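Local coordinates for protein phytase (Citrobacter braakii, PDB 3ZHC) that belongs to branch 2 of the histidine phosphatase superfamily and is built round a mixed beta sheet flanked by helices, at residues 34-39 against 326-331; 120-125 against 316-321; 223-228 against 286-291; 291-296 against 422-427; 333-338 against 354-359. The protein carries 2 engineered substitutions. One frame throughout, in Å; residues are numbered along the deposited sequence. Where two conformers were deposited one is given.

Interaction 1: residues 34-39 against 326-331; sequences VIVSRH and TNLANL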
# COMPACT_ATOMS: atom_id res chain seq x y z
N VAL B 34 -6.09 5.20 -27.03
CA VAL B 34 -6.58 3.83 -26.96
C VAL B 34 -6.97 3.63 -25.52
O VAL B 34 -6.19 3.93 -24.64
CB VAL B 34 -5.54 2.79 -27.39
CG1 VAL B 34 -6.14 1.36 -27.28
CG2 VAL B 34 -5.08 3.04 -28.81
N ILE B 35 -8.19 3.12 -25.31
CA ILE B 35 -8.69 2.79 -23.99
C ILE B 35 -8.94 1.31 -23.93
O ILE B 35 -9.65 0.78 -24.79
CB ILE B 35 -10.01 3.54 -23.66
CG1 ILE B 35 -9.78 5.05 -23.63
CG2 ILE B 35 -10.60 3.06 -22.30
CD1 ILE B 35 -11.08 5.90 -23.42
N VAL B 36 -8.35 0.62 -22.94
CA VAL B 36 -8.69 -0.76 -22.63
C VAL B 36 -9.51 -0.66 -21.34
O VAL B 36 -8.98 -0.30 -20.28
CB VAL B 36 -7.48 -1.65 -22.42
CG1 VAL B 36 -7.94 -3.05 -22.07
CG2 VAL B 36 -6.63 -1.69 -23.65
N SER B 37 -10.81 -0.96 -21.44
CA SER B 37 -11.74 -0.85 -20.31
C SER B 37 -12.22 -2.19 -19.84
O SER B 37 -12.48 -3.10 -20.66
CB SER B 37 -12.97 -0.04 -20.73
OG SER B 37 -13.90 0.11 -19.65
N ARG B 38 -12.32 -2.33 -18.52
CA ARG B 38 -13.02 -3.43 -17.93
C ARG B 38 -14.49 -3.11 -18.10
O ARG B 38 -14.91 -1.94 -18.06
CB ARG B 38 -12.73 -3.59 -16.42
CG ARG B 38 -13.45 -4.79 -15.78
CD ARG B 38 -13.34 -4.85 -14.31
NE ARG B 38 -14.14 -5.95 -13.77
CZ ARG B 38 -14.38 -6.18 -12.46
NH1 ARG B 38 -13.87 -5.39 -11.50
NH2 ARG B 38 -15.14 -7.21 -12.12
N HIS B 39 -15.28 -4.17 -18.29
CA HIS B 39 -16.73 -4.06 -18.30
C HIS B 39 -17.25 -3.38 -17.04
O HIS B 39 -16.57 -3.37 -16.00
CB HIS B 39 -17.37 -5.45 -18.41
CG HIS B 39 -16.90 -6.39 -17.34
ND1 HIS B 39 -17.32 -6.31 -16.03
CD2 HIS B 39 -16.03 -7.43 -17.40
CE1 HIS B 39 -16.74 -7.26 -15.33
NE2 HIS B 39 -15.96 -7.95 -16.13
N THR B 326 -9.20 -9.32 -15.85
CA THR B 326 -8.08 -10.20 -16.19
C THR B 326 -7.15 -9.51 -17.19
O THR B 326 -5.94 -9.55 -17.02
CB THR B 326 -8.56 -11.54 -16.76
OG1 THR B 326 -9.37 -11.32 -17.92
CG2 THR B 326 -9.39 -12.31 -15.71
N ASN B 327 -7.74 -8.86 -18.21
CA ASN B 327 -6.98 -8.15 -19.24
C ASN B 327 -6.22 -6.93 -18.71
O ASN B 327 -5.07 -6.72 -19.09
CB ASN B 327 -7.88 -7.71 -20.40
CG ASN B 327 -8.65 -8.89 -21.03
OD1 ASN B 327 -9.87 -8.87 -21.08
ND2 ASN B 327 -7.93 -9.90 -21.47
N LEU B 328 -6.86 -6.14 -17.84
CA LEU B 328 -6.20 -4.99 -17.19
C LEU B 328 -4.99 -5.47 -16.38
O LEU B 328 -3.92 -4.85 -16.42
CB LEU B 328 -7.14 -4.21 -16.27
CG LEU B 328 -8.38 -3.51 -16.90
CD1 LEU B 328 -9.17 -2.79 -15.82
CD2 LEU B 328 -7.99 -2.54 -18.01
N ALA B 329 -5.18 -6.57 -15.64
CA ALA B 329 -4.11 -7.16 -14.83
C ALA B 329 -2.96 -7.71 -15.73
O ALA B 329 -1.81 -7.54 -15.39
CB ALA B 329 -4.65 -8.23 -13.92
N ASN B 330 -3.31 -8.35 -16.87
CA ASN B 330 -2.29 -8.84 -17.85
C ASN B 330 -1.47 -7.69 -18.41
O ASN B 330 -0.25 -7.79 -18.52
CB ASN B 330 -2.91 -9.59 -19.04
CG ASN B 330 -3.76 -10.79 -18.64
OD1 ASN B 330 -4.69 -11.14 -19.36
ND2 ASN B 330 -3.45 -11.42 -17.51
N LEU B 331 -2.15 -6.61 -18.77
CA LEU B 331 -1.49 -5.40 -19.29
C LEU B 331 -0.62 -4.79 -18.20
O LEU B 331 0.52 -4.42 -18.45
CB LEU B 331 -2.50 -4.39 -19.85
CG LEU B 331 -3.13 -4.78 -21.19
CD1 LEU B 331 -4.37 -3.94 -21.50
CD2 LEU B 331 -2.10 -4.70 -22.33

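Interaction 2: residues 120-125 against 316-321; sequences EAFLAG and VSLLFI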
# COMPACT_ATOMS: atom_id res chain seq x y z
N GLU B 120 -21.64 -0.43 -25.68
CA GLU B 120 -22.90 0.31 -25.89
C GLU B 120 -23.00 1.45 -24.93
O GLU B 120 -23.21 2.61 -25.34
CB GLU B 120 -24.12 -0.63 -25.73
CG GLU B 120 -25.49 0.05 -25.68
CD GLU B 120 -26.59 -0.93 -25.49
OE1 GLU B 120 -26.88 -1.67 -26.44
OE2 GLU B 120 -27.16 -0.98 -24.38
N ALA B 121 -22.86 1.13 -23.64
CA ALA B 121 -22.96 2.11 -22.56
C ALA B 121 -21.93 3.24 -22.68
O ALA B 121 -22.28 4.42 -22.44
CB ALA B 121 -22.85 1.43 -21.20
N PHE B 122 -20.69 2.90 -23.05
CA PHE B 122 -19.64 3.94 -23.22
C PHE B 122 -20.01 4.95 -24.34
O PHE B 122 -19.85 6.15 -24.15
CB PHE B 122 -18.27 3.33 -23.49
CG PHE B 122 -17.15 4.34 -23.54
CD1 PHE B 122 -16.61 4.85 -22.35
CD2 PHE B 122 -16.65 4.79 -24.77
CE1 PHE B 122 -15.56 5.81 -22.39
CE2 PHE B 122 -15.60 5.75 -24.81
CZ PHE B 122 -15.06 6.25 -23.62
N LEU B 123 -20.50 4.44 -25.47
CA LEU B 123 -20.95 5.31 -26.60
C LEU B 123 -22.15 6.17 -26.23
O LEU B 123 -22.26 7.31 -26.69
CB LEU B 123 -21.27 4.48 -27.86
CG LEU B 123 -20.06 3.81 -28.52
CD1 LEU B 123 -20.48 2.76 -29.57
CD2 LEU B 123 -19.11 4.90 -29.12
N ALA B 124 -23.06 5.62 -25.39
CA ALA B 124 -24.24 6.38 -24.91
C ALA B 124 -23.83 7.66 -24.15
O ALA B 124 -24.56 8.67 -24.17
CB ALA B 124 -25.14 5.50 -24.04
N GLY B 125 -22.67 7.61 -23.50
CA GLY B 125 -22.09 8.76 -22.82
C GLY B 125 -21.26 9.63 -23.74
O GLY B 125 -21.38 10.86 -23.72
N VAL B 316 -7.58 5.84 -35.76
CA VAL B 316 -8.76 6.53 -35.25
C VAL B 316 -8.29 7.36 -34.09
O VAL B 316 -7.24 7.06 -33.50
CB VAL B 316 -9.88 5.54 -34.82
CG1 VAL B 316 -10.42 4.74 -36.05
CG2 VAL B 316 -9.38 4.60 -33.72
N SER B 317 -9.04 8.41 -33.75
CA SER B 317 -8.68 9.30 -32.63
C SER B 317 -8.91 8.64 -31.28
O SER B 317 -8.16 8.89 -30.34
CB SER B 317 -9.47 10.62 -32.69
OG SER B 317 -9.24 11.31 -33.91
N LEU B 318 -9.95 7.80 -31.19
CA LEU B 318 -10.30 7.07 -29.99
C LEU B 318 -10.70 5.65 -30.35
O LEU B 318 -11.69 5.46 -31.06
CB LEU B 318 -11.44 7.77 -29.24
CG LEU B 318 -12.04 7.09 -27.99
CD1 LEU B 318 -10.97 6.89 -26.92
CD2 LEU B 318 -13.20 7.90 -27.46
N LEU B 319 -9.93 4.67 -29.87
CA LEU B 319 -10.25 3.25 -29.98
C LEU B 319 -10.56 2.81 -28.55
O LEU B 319 -9.68 2.85 -27.70
CB LEU B 319 -9.08 2.46 -30.57
CG LEU B 319 -9.20 0.92 -30.65
CD1 LEU B 319 -10.32 0.49 -31.58
CD2 LEU B 319 -7.86 0.27 -31.07
N PHE B 320 -11.81 2.42 -28.29
CA PHE B 320 -12.25 1.96 -26.96
C PHE B 320 -12.41 0.46 -27.03
O PHE B 320 -13.13 -0.04 -27.90
CB PHE B 320 -13.56 2.64 -26.59
CG PHE B 320 -14.11 2.23 -25.24
CD1 PHE B 320 -13.71 2.91 -24.08
CD2 PHE B 320 -15.03 1.16 -25.12
CE1 PHE B 320 -14.22 2.54 -22.82
CE2 PHE B 320 -15.54 0.78 -23.85
CZ PHE B 320 -15.14 1.47 -22.71
N ILE B 321 -11.73 -0.27 -26.13
CA ILE B 321 -11.74 -1.74 -26.12
C ILE B 321 -12.33 -2.23 -24.78
O ILE B 321 -11.76 -1.97 -23.72
CB ILE B 321 -10.34 -2.34 -26.36
CG1 ILE B 321 -9.72 -1.77 -27.65
CG2 ILE B 321 -10.40 -3.88 -26.44
CD1 ILE B 321 -8.38 -2.41 -28.03

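Interaction 3: residues 223-228 against 286-291; sequences PDNVSL and RSRATP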
# COMPACT_ATOMS: atom_id res chain seq x y z
N PRO B 223 -1.82 -26.19 -19.79
CA PRO B 223 -1.31 -25.42 -20.95
C PRO B 223 -2.12 -24.19 -21.34
O PRO B 223 -1.56 -23.27 -21.90
CB PRO B 223 -1.32 -26.45 -22.10
CG PRO B 223 -1.12 -27.76 -21.40
CD PRO B 223 -1.93 -27.63 -20.12
N ASP B 224 -3.43 -24.19 -21.05
CA ASP B 224 -4.30 -23.04 -21.40
C ASP B 224 -4.84 -22.26 -20.19
O ASP B 224 -5.60 -21.34 -20.37
CB ASP B 224 -5.46 -23.47 -22.36
CG ASP B 224 -6.22 -24.68 -21.87
OD1 ASP B 224 -6.61 -24.70 -20.68
OD2 ASP B 224 -6.43 -25.63 -22.68
N ASN B 225 -4.45 -22.64 -18.96
CA ASN B 225 -5.04 -21.99 -17.78
C ASN B 225 -4.25 -22.12 -16.52
O ASN B 225 -3.52 -23.10 -16.33
CB ASN B 225 -6.46 -22.60 -17.56
CG ASN B 225 -7.34 -21.78 -16.65
OD1 ASN B 225 -7.08 -20.58 -16.37
ND2 ASN B 225 -8.41 -22.41 -16.16
N VAL B 226 -4.39 -21.11 -15.66
CA VAL B 226 -3.76 -21.07 -14.35
C VAL B 226 -4.83 -20.72 -13.30
O VAL B 226 -5.69 -19.87 -13.55
CB VAL B 226 -2.60 -20.04 -14.32
CG1 VAL B 226 -2.07 -19.87 -12.94
CG2 VAL B 226 -1.48 -20.49 -15.27
N SER B 227 -4.77 -21.38 -12.14
CA SER B 227 -5.72 -21.11 -11.06
C SER B 227 -5.12 -21.45 -9.71
O SER B 227 -4.18 -22.24 -9.62
CB SER B 227 -7.02 -21.90 -11.26
OG SER B 227 -6.81 -23.26 -11.10
N LEU B 228 -5.68 -20.83 -8.67
CA LEU B 228 -5.29 -21.07 -7.28
C LEU B 228 -6.57 -21.37 -6.48
O LEU B 228 -7.07 -20.49 -5.72
CB LEU B 228 -4.51 -19.87 -6.74
CG LEU B 228 -3.98 -19.94 -5.31
CD1 LEU B 228 -3.13 -21.20 -5.07
CD2 LEU B 228 -3.19 -18.67 -5.02
N ARG B 286 2.55 -11.80 -20.09
CA ARG B 286 3.19 -11.60 -21.41
C ARG B 286 2.43 -12.28 -22.51
O ARG B 286 2.12 -11.66 -23.52
CB ARG B 286 4.64 -12.10 -21.42
CG ARG B 286 5.64 -11.22 -20.72
CD ARG B 286 7.09 -11.80 -20.83
NE ARG B 286 7.55 -11.86 -22.23
CZ ARG B 286 8.00 -12.94 -22.91
NH1 ARG B 286 8.11 -14.15 -22.36
NH2 ARG B 286 8.37 -12.78 -24.19
N SER B 287 2.13 -13.55 -22.32
CA SER B 287 1.35 -14.33 -23.31
C SER B 287 -0.07 -13.78 -23.49
O SER B 287 -0.51 -13.55 -24.61
CB SER B 287 1.28 -15.79 -22.88
OG SER B 287 2.60 -16.34 -22.73
N ARG B 288 -0.77 -13.58 -22.36
CA ARG B 288 -2.19 -13.14 -22.38
C ARG B 288 -2.40 -11.72 -22.88
O ARG B 288 -3.39 -11.46 -23.53
CB ARG B 288 -2.85 -13.32 -20.99
CG ARG B 288 -3.30 -14.72 -20.71
CD ARG B 288 -3.86 -14.86 -19.29
NE ARG B 288 -4.48 -16.19 -19.06
CZ ARG B 288 -4.75 -16.74 -17.85
NH1 ARG B 288 -4.45 -16.10 -16.70
NH2 ARG B 288 -5.33 -17.96 -17.79
N ALA B 289 -1.47 -10.81 -22.56
CA ALA B 289 -1.56 -9.40 -23.00
C ALA B 289 -1.09 -9.14 -24.43
O ALA B 289 -1.31 -8.05 -24.93
CB ALA B 289 -0.77 -8.48 -22.03
N THR B 290 -0.45 -10.13 -25.09
CA THR B 290 0.19 -9.91 -26.43
C THR B 290 -0.75 -9.33 -27.54
O THR B 290 -0.40 -8.29 -28.15
CB THR B 290 1.00 -11.19 -26.94
OG1 THR B 290 2.19 -11.34 -26.14
CG2 THR B 290 1.41 -11.07 -28.40
N PRO B 291 -1.92 -9.97 -27.79
CA PRO B 291 -2.86 -9.42 -28.78
C PRO B 291 -3.30 -7.98 -28.49
O PRO B 291 -3.33 -7.17 -29.40
CB PRO B 291 -4.05 -10.36 -28.70
CG PRO B 291 -3.51 -11.60 -28.22
CD PRO B 291 -2.42 -11.25 -27.27
O HOH W 1 -6.59 -18.18 -15.40

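Interaction 4: residues 291-296 against 422-427; sequences PLLDMI and KEIRVP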
# COMPACT_ATOMS: atom_id res chain seq x y z
N PRO B 291 -1.92 -9.97 -27.79
CA PRO B 291 -2.86 -9.42 -28.78
C PRO B 291 -3.30 -7.98 -28.49
O PRO B 291 -3.33 -7.17 -29.40
CB PRO B 291 -4.05 -10.36 -28.70
CG PRO B 291 -3.51 -11.60 -28.22
CD PRO B 291 -2.42 -11.25 -27.27
N LEU B 292 -3.62 -7.67 -27.24
CA LEU B 292 -4.02 -6.29 -26.86
C LEU B 292 -2.84 -5.30 -27.01
O LEU B 292 -3.03 -4.20 -27.53
CB LEU B 292 -4.62 -6.24 -25.44
CG LEU B 292 -6.10 -6.66 -25.38
CD1 LEU B 292 -6.52 -6.99 -23.94
CD2 LEU B 292 -7.01 -5.56 -25.97
N LEU B 293 -1.65 -5.71 -26.57
CA LEU B 293 -0.42 -4.91 -26.79
C LEU B 293 -0.15 -4.64 -28.28
O LEU B 293 0.20 -3.51 -28.65
CB LEU B 293 0.79 -5.58 -26.14
CG LEU B 293 0.77 -5.56 -24.59
CD1 LEU B 293 1.79 -6.50 -24.03
CD2 LEU B 293 0.97 -4.15 -24.07
N ASP B 294 -0.35 -5.67 -29.13
CA ASP B 294 -0.18 -5.53 -30.61
C ASP B 294 -1.19 -4.56 -31.21
O ASP B 294 -0.83 -3.74 -32.07
CB ASP B 294 -0.30 -6.88 -31.33
CG ASP B 294 0.91 -7.81 -31.08
OD1 ASP B 294 1.97 -7.37 -30.53
OD2 ASP B 294 0.80 -8.99 -31.46
N MET B 295 -2.45 -4.65 -30.75
CA MET B 295 -3.54 -3.73 -31.15
C MET B 295 -3.23 -2.31 -30.72
O MET B 295 -3.31 -1.39 -31.52
CB MET B 295 -4.89 -4.18 -30.54
CG MET B 295 -6.15 -3.36 -30.97
SD MET B 295 -6.53 -3.46 -32.75
CE MET B 295 -7.04 -5.17 -32.88
N ILE B 296 -2.86 -2.14 -29.44
CA ILE B 296 -2.51 -0.81 -28.88
C ILE B 296 -1.37 -0.17 -29.67
O ILE B 296 -1.42 1.02 -29.99
CB ILE B 296 -2.10 -0.91 -27.38
CG1 ILE B 296 -3.29 -1.26 -26.50
CG2 ILE B 296 -1.48 0.41 -26.89
CD1 ILE B 296 -2.89 -1.90 -25.18
N LYS B 422 7.69 -4.65 -28.09
CA LYS B 422 8.44 -5.72 -28.78
C LYS B 422 9.17 -6.65 -27.81
O LYS B 422 9.21 -7.86 -28.01
CB LYS B 422 9.49 -5.16 -29.75
CG LYS B 422 8.98 -4.30 -30.91
CD LYS B 422 7.87 -4.95 -31.70
CE LYS B 422 6.53 -4.33 -31.43
NZ LYS B 422 6.45 -3.01 -32.12
N GLU B 423 9.76 -6.06 -26.77
CA GLU B 423 10.52 -6.83 -25.78
C GLU B 423 9.65 -7.78 -24.97
O GLU B 423 10.00 -8.94 -24.79
CB GLU B 423 11.29 -5.87 -24.85
CG GLU B 423 12.19 -6.61 -23.83
CD GLU B 423 13.19 -5.70 -23.17
OE1 GLU B 423 13.90 -4.95 -23.90
OE2 GLU B 423 13.28 -5.74 -21.92
N ILE B 424 8.52 -7.27 -24.49
CA ILE B 424 7.61 -8.05 -23.63
C ILE B 424 6.69 -9.05 -24.38
O ILE B 424 6.33 -10.08 -23.82
CB ILE B 424 6.77 -7.11 -22.66
CG1 ILE B 424 5.76 -6.25 -23.43
CG2 ILE B 424 7.72 -6.24 -21.83
CD1 ILE B 424 5.29 -4.96 -22.66
N ARG B 425 6.32 -8.76 -25.63
CA ARG B 425 5.35 -9.61 -26.37
C ARG B 425 5.86 -11.04 -26.63
O ARG B 425 7.04 -11.26 -26.79
CB ARG B 425 4.93 -8.97 -27.70
CG ARG B 425 6.01 -8.92 -28.76
CD ARG B 425 5.57 -8.14 -29.95
NE ARG B 425 4.43 -8.74 -30.64
CZ ARG B 425 4.49 -9.76 -31.50
NH1 ARG B 425 5.66 -10.36 -31.81
NH2 ARG B 425 3.38 -10.20 -32.07
N VAL B 426 4.92 -11.99 -26.66
CA VAL B 426 5.20 -13.39 -26.93
C VAL B 426 4.70 -13.62 -28.37
O VAL B 426 3.50 -13.66 -28.59
CB VAL B 426 4.49 -14.31 -25.93
CG1 VAL B 426 4.75 -15.79 -26.25
CG2 VAL B 426 4.95 -13.98 -24.52
N PRO B 427 5.64 -13.76 -29.37
CA PRO B 427 5.22 -13.88 -30.80
C PRO B 427 4.26 -15.06 -31.11
O PRO B 427 3.41 -14.95 -32.01
CB PRO B 427 6.56 -14.01 -31.56
CG PRO B 427 7.54 -14.41 -30.55
CD PRO B 427 7.10 -13.85 -29.23

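Interaction 5: residues 333-338 against 354-359; sequences GALDLN and LVFEKW. Unlike the reference sequence in segment 333-338: N338 (reference Lys).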
# COMPACT_ATOMS: atom_id res chain seq x y z
N GLY B 333 0.78 -6.28 -15.55
CA GLY B 333 1.94 -7.15 -15.30
C GLY B 333 2.98 -7.17 -16.43
O GLY B 333 4.16 -7.19 -16.17
N ALA B 334 2.50 -7.18 -17.68
CA ALA B 334 3.37 -7.20 -18.88
C ALA B 334 4.16 -5.89 -19.01
O ALA B 334 5.36 -5.93 -19.27
CB ALA B 334 2.55 -7.45 -20.13
N LEU B 335 3.48 -4.76 -18.84
CA LEU B 335 4.10 -3.41 -18.91
C LEU B 335 4.78 -2.97 -17.60
O LEU B 335 5.40 -1.93 -17.55
CB LEU B 335 3.05 -2.37 -19.34
CG LEU B 335 2.48 -2.47 -20.75
CD1 LEU B 335 1.34 -1.51 -20.91
CD2 LEU B 335 3.55 -2.19 -21.80
N ASP B 336 4.65 -3.78 -16.55
CA ASP B 336 5.19 -3.51 -15.22
C ASP B 336 4.60 -2.19 -14.61
O ASP B 336 5.33 -1.36 -14.00
CB ASP B 336 6.75 -3.52 -15.24
CG ASP B 336 7.37 -3.87 -13.84
OD1 ASP B 336 6.62 -4.14 -12.88
OD2 ASP B 336 8.62 -3.88 -13.72
N LEU B 337 3.28 -2.03 -14.77
CA LEU B 337 2.53 -0.91 -14.24
C LEU B 337 2.02 -1.29 -12.88
O LEU B 337 1.30 -2.30 -12.75
CB LEU B 337 1.35 -0.54 -15.15
CG LEU B 337 1.56 0.40 -16.35
CD1 LEU B 337 3.00 0.50 -16.81
CD2 LEU B 337 0.63 -0.01 -17.49
N ASN B 338 2.37 -0.49 -11.87
CA ASN B 338 1.93 -0.70 -10.50
C ASN B 338 1.13 0.52 -10.08
O ASN B 338 1.51 1.65 -10.39
CB ASN B 338 3.11 -0.91 -9.58
CG ASN B 338 3.95 -2.11 -9.97
OD1 ASN B 338 3.53 -3.27 -9.81
ND2 ASN B 338 5.17 -1.84 -10.50
N LEU B 354 -7.65 1.75 -18.66
CA LEU B 354 -6.23 1.93 -18.85
C LEU B 354 -6.20 2.76 -20.15
O LEU B 354 -6.65 2.30 -21.20
CB LEU B 354 -5.54 0.60 -18.95
CG LEU B 354 -4.02 0.51 -18.90
CD1 LEU B 354 -3.41 1.30 -17.72
CD2 LEU B 354 -3.58 -0.96 -18.85
N VAL B 355 -5.68 3.98 -20.06
CA VAL B 355 -5.72 4.95 -21.17
C VAL B 355 -4.32 5.21 -21.72
O VAL B 355 -3.45 5.64 -20.99
CB VAL B 355 -6.38 6.29 -20.70
CG1 VAL B 355 -6.45 7.29 -21.84
CG2 VAL B 355 -7.78 6.02 -20.15
N PHE B 356 -4.14 4.95 -23.02
CA PHE B 356 -2.89 5.19 -23.73
C PHE B 356 -3.13 6.39 -24.65
O PHE B 356 -3.90 6.30 -25.60
CB PHE B 356 -2.49 3.95 -24.53
CG PHE B 356 -2.29 2.71 -23.69
CD1 PHE B 356 -3.38 1.88 -23.38
CD2 PHE B 356 -1.03 2.37 -23.21
CE1 PHE B 356 -3.19 0.71 -22.58
CE2 PHE B 356 -0.83 1.21 -22.42
CZ PHE B 356 -1.93 0.39 -22.11
N GLU B 357 -2.46 7.51 -24.34
CA GLU B 357 -2.61 8.78 -25.07
C GLU B 357 -1.37 9.09 -25.91
O GLU B 357 -0.28 9.03 -25.40
CB GLU B 357 -2.80 9.92 -24.08
CG GLU B 357 -4.12 9.88 -23.31
CD GLU B 357 -4.13 10.81 -22.10
OE1 GLU B 357 -3.21 11.65 -21.96
OE2 GLU B 357 -5.06 10.70 -21.29
N LYS B 358 -1.58 9.41 -27.19
CA LYS B 358 -0.50 9.84 -28.10
C LYS B 358 -0.52 11.37 -28.18
O LYS B 358 -1.46 11.96 -28.72
CB LYS B 358 -0.65 9.24 -29.48
CG LYS B 358 0.53 9.54 -30.44
CD LYS B 358 0.31 8.85 -31.75
CE LYS B 358 1.37 9.16 -32.74
NZ LYS B 358 1.01 8.63 -34.10
N TRP B 359 0.54 12.00 -27.64
CA TRP B 359 0.72 13.44 -27.66
C TRP B 359 1.82 13.82 -28.66
O TRP B 359 2.87 13.15 -28.72
CB TRP B 359 1.11 13.94 -26.27
CG TRP B 359 0.05 13.82 -25.27
CD1 TRP B 359 -0.22 12.73 -24.49
CD2 TRP B 359 -0.90 14.82 -24.92
NE1 TRP B 359 -1.30 13.00 -23.67
CE2 TRP B 359 -1.73 14.28 -23.91
CE3 TRP B 359 -1.13 16.14 -25.36
CZ2 TRP B 359 -2.79 15.00 -23.33
CZ3 TRP B 359 -2.19 16.87 -24.77
CH2 TRP B 359 -3.00 16.30 -23.77

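Interaction 1: residues 34-39 against 326-331
L328 of helix 325-335 and V36 of strand 28-38 pass alongside each other, running in opposite senses, and the tightest point sets a methyl on a carbonyl: L328 CD2 lies 3.3 Å from V36 O. Three residues on, L331 meets V36 tip to tip, its CD1 being 3.7 Å from V36 CG1 and 3.8 Å from V36 CG2. With CG1 anti to the backbone N (chi1 179°), V36 turns both methyls to that single carbon.

The contact is thinner at R38, where a single pair, L328 CD1 to R38 CB at 3.7 Å, carries it. Beyond CB the extended side chain turns away from the helix, and its guanidinium is bound by T348 O and by the carboxylates of D325, E240 and D346. R38 and H39 begin the RHG signature of histidine phosphatases. All four touching residues are buried, so even this thinner end does not face solvent. Strand 28-38 runs between strands 318-323 and 353-361, while L331 also touches L293 of helix 282-301, which packs against the same face of the sheet.

Interaction 2: residues 120-125 against 316-321
F122 of helix 113-126 and F320 of strand 318-323 form a parallel-displaced stack that accounts for most of the buried surface. The ring centroids are 3.8 Å apart and the planes are only 10° from parallel. Displacement is evident from which atoms overlap: F320 CD1 lies over the centre of the F122 ring, whereas F122 CG lies over the centre of the F320 ring. The closest pair is F122 CD1 to F320 CE1, at 3.4 Å. Because F122 CG sits over the partner ring, its CB is carried over the same face and makes a CH-pi contact, 4.0 Å from the F320 centroid. In each phenylalanine CG is anti to the backbone N (chi1 -174° for F122 and 180° for F320), which extends both rings off their backbones into the gap between helix and strand, where they meet at a slant.

L318, two residues before F320 and on the same face of the strand, adds a smaller contact at the ring edge, with CD2 4.2 Å from F122 CE2. No hydrogen bond crosses the interface. Around the stack, V77 and Q84 of helix 71-90 touch F122, V107 of strand 105-109 touches F320, and I35 and S37 of strand 28-38 also pack on F320.

Interaction 3: residues 223-228 against 286-291
The guanidinium of R288 meets N225 at its edge: N225 OD1 lies near the guanidinium plane, 3.5 Å from R288 NH2, with D224 O farther out, also near that plane. V226 N comes in obliquely. The amide of N225 and the guanidinium are turned 52° against each other, so the two flat groups are not stacked.

N225 and V226 belong to a beta hairpin in which strand 225-227 runs antiparallel to strand 220-222, and R288 reaches it from helix 282-301. The arginine is extended from CG to NE (chi2 176°), which carries its end across to the hairpin. The other terminal nitrogen, NH1, has a weak hydrogen bond to Q279 OE1 in helix 260-280, and the arginine also packs on N330 of helix 325-335. V226 also touches L278 of helix 260-280 and V162 and I166 of helix 159-169.

A water also links the two segments. It accepts from R288 NH2 at 2.7 Å and probably donates to N225 OD1 at 2.6 Å. The same N225 OD1 also receives a weak, bent bond from V226 N at 2.8 Å.

Interaction 4: residues 291-296 against 422-427
R425 grips the carboxylate of D294 side-on, with one nitrogen to each oxygen. R425 NE donates to D294 OD1 at 2.8 Å and 164°, meeting its syn lone pair. R425 NH2 donates to D294 OD2 at 2.9 Å and is nearly straight at 178°, also from the syn side but tilted out of the carboxylate plane. Both acceptors lie in the guanidinium plane, and two bonds side by side limit its rotation about the CD-NE bond. R425 places CG between its backbone N and carbonyl carbon (chi1 70°), and its chain then bends at chi3 to bring the guanidinium edge to D294.

Structurally this joins the middle of helix 282-301 to the end of helix 414-424, where R425 is the first residue to leave helical geometry. Backbone groups of this exit are satisfied by helix 282-301: I424 O accepts from R286 NE, and V426 N donates to T290 OG1. K422 NZ pairs with D297 OD2 and S418 OG. Beside the salt bridge, L293 CD1 packs 4.0 Å from I424 CG1, the two side chains crossing nearly at right angles.

Interaction 5: residues 333-338 against 354-359
L335 and F356 approach from opposite directions, and the methyl L335 CD1 meets the rim of the ring, near its plane. It lies 3.8 Å from F356 CE2 and 4.0 Å from F356 CZ, which is a contact at the ring edge, not over the face. A second and looser pair stands beside it, L337 CD2 to L354 CD1 at 4.3 Å.

These leucines come from the end of helix 325-335. L335 points at strand 353-361 from the last turn of the helix. D336 is the first residue to leave it, with a positive phi of 61°, and after this reversal L337 points at the strand too. The exit is further tied by a hydrogen bond between L337 O and S332 OG. On the strand side, F356 has CG anti to its carbonyl carbon (chi1 -59°), which sends the ring towards the helix, while its backbone pairs with V34 and that of L354 with V36 in the antiparallel pairing of strands 28-38 and 353-361 within the mixed sheet.

In the next shell, L293 touches L335 and I296 touches the F356 ring, both from helix 282-301, and L400 packs on L335 and L337. Farther along the strand, W359 NE1 donates to E357 OE1 at 2.9 Å, and E357 OE2 forms a salt bridge with K395.

All four touching residues are apolar and buried and no hydrogen bond joins the segments, so the contact is held by van der Waals packing and, probably, the hydrophobic effect.

In the fold
Interactions 1, 2 and 5 all reach the mixed sheet, in which strand 28-38 lies between strands 318-323 and 353-361; helix 325-335 serves both interactions 1 and 5, whose centres are about 10 Å apart. Interaction 2 lies on the opposite face of the sheet, its centre about 14 Å from that of interaction 1. Helix 282-301 carries interactions 3 and 4, with centres about 13 Å apart and P291 in common. Along the chain, interaction 1 brackets interactions 2 and 3, and interaction 4 brackets interaction 5. Interactions 1, 2 and 5 thus pack helices on the two faces of the sheet, while 3 and 4 tie helix 282-301 outward to the 220-227 hairpin and to the end of helix 414-424.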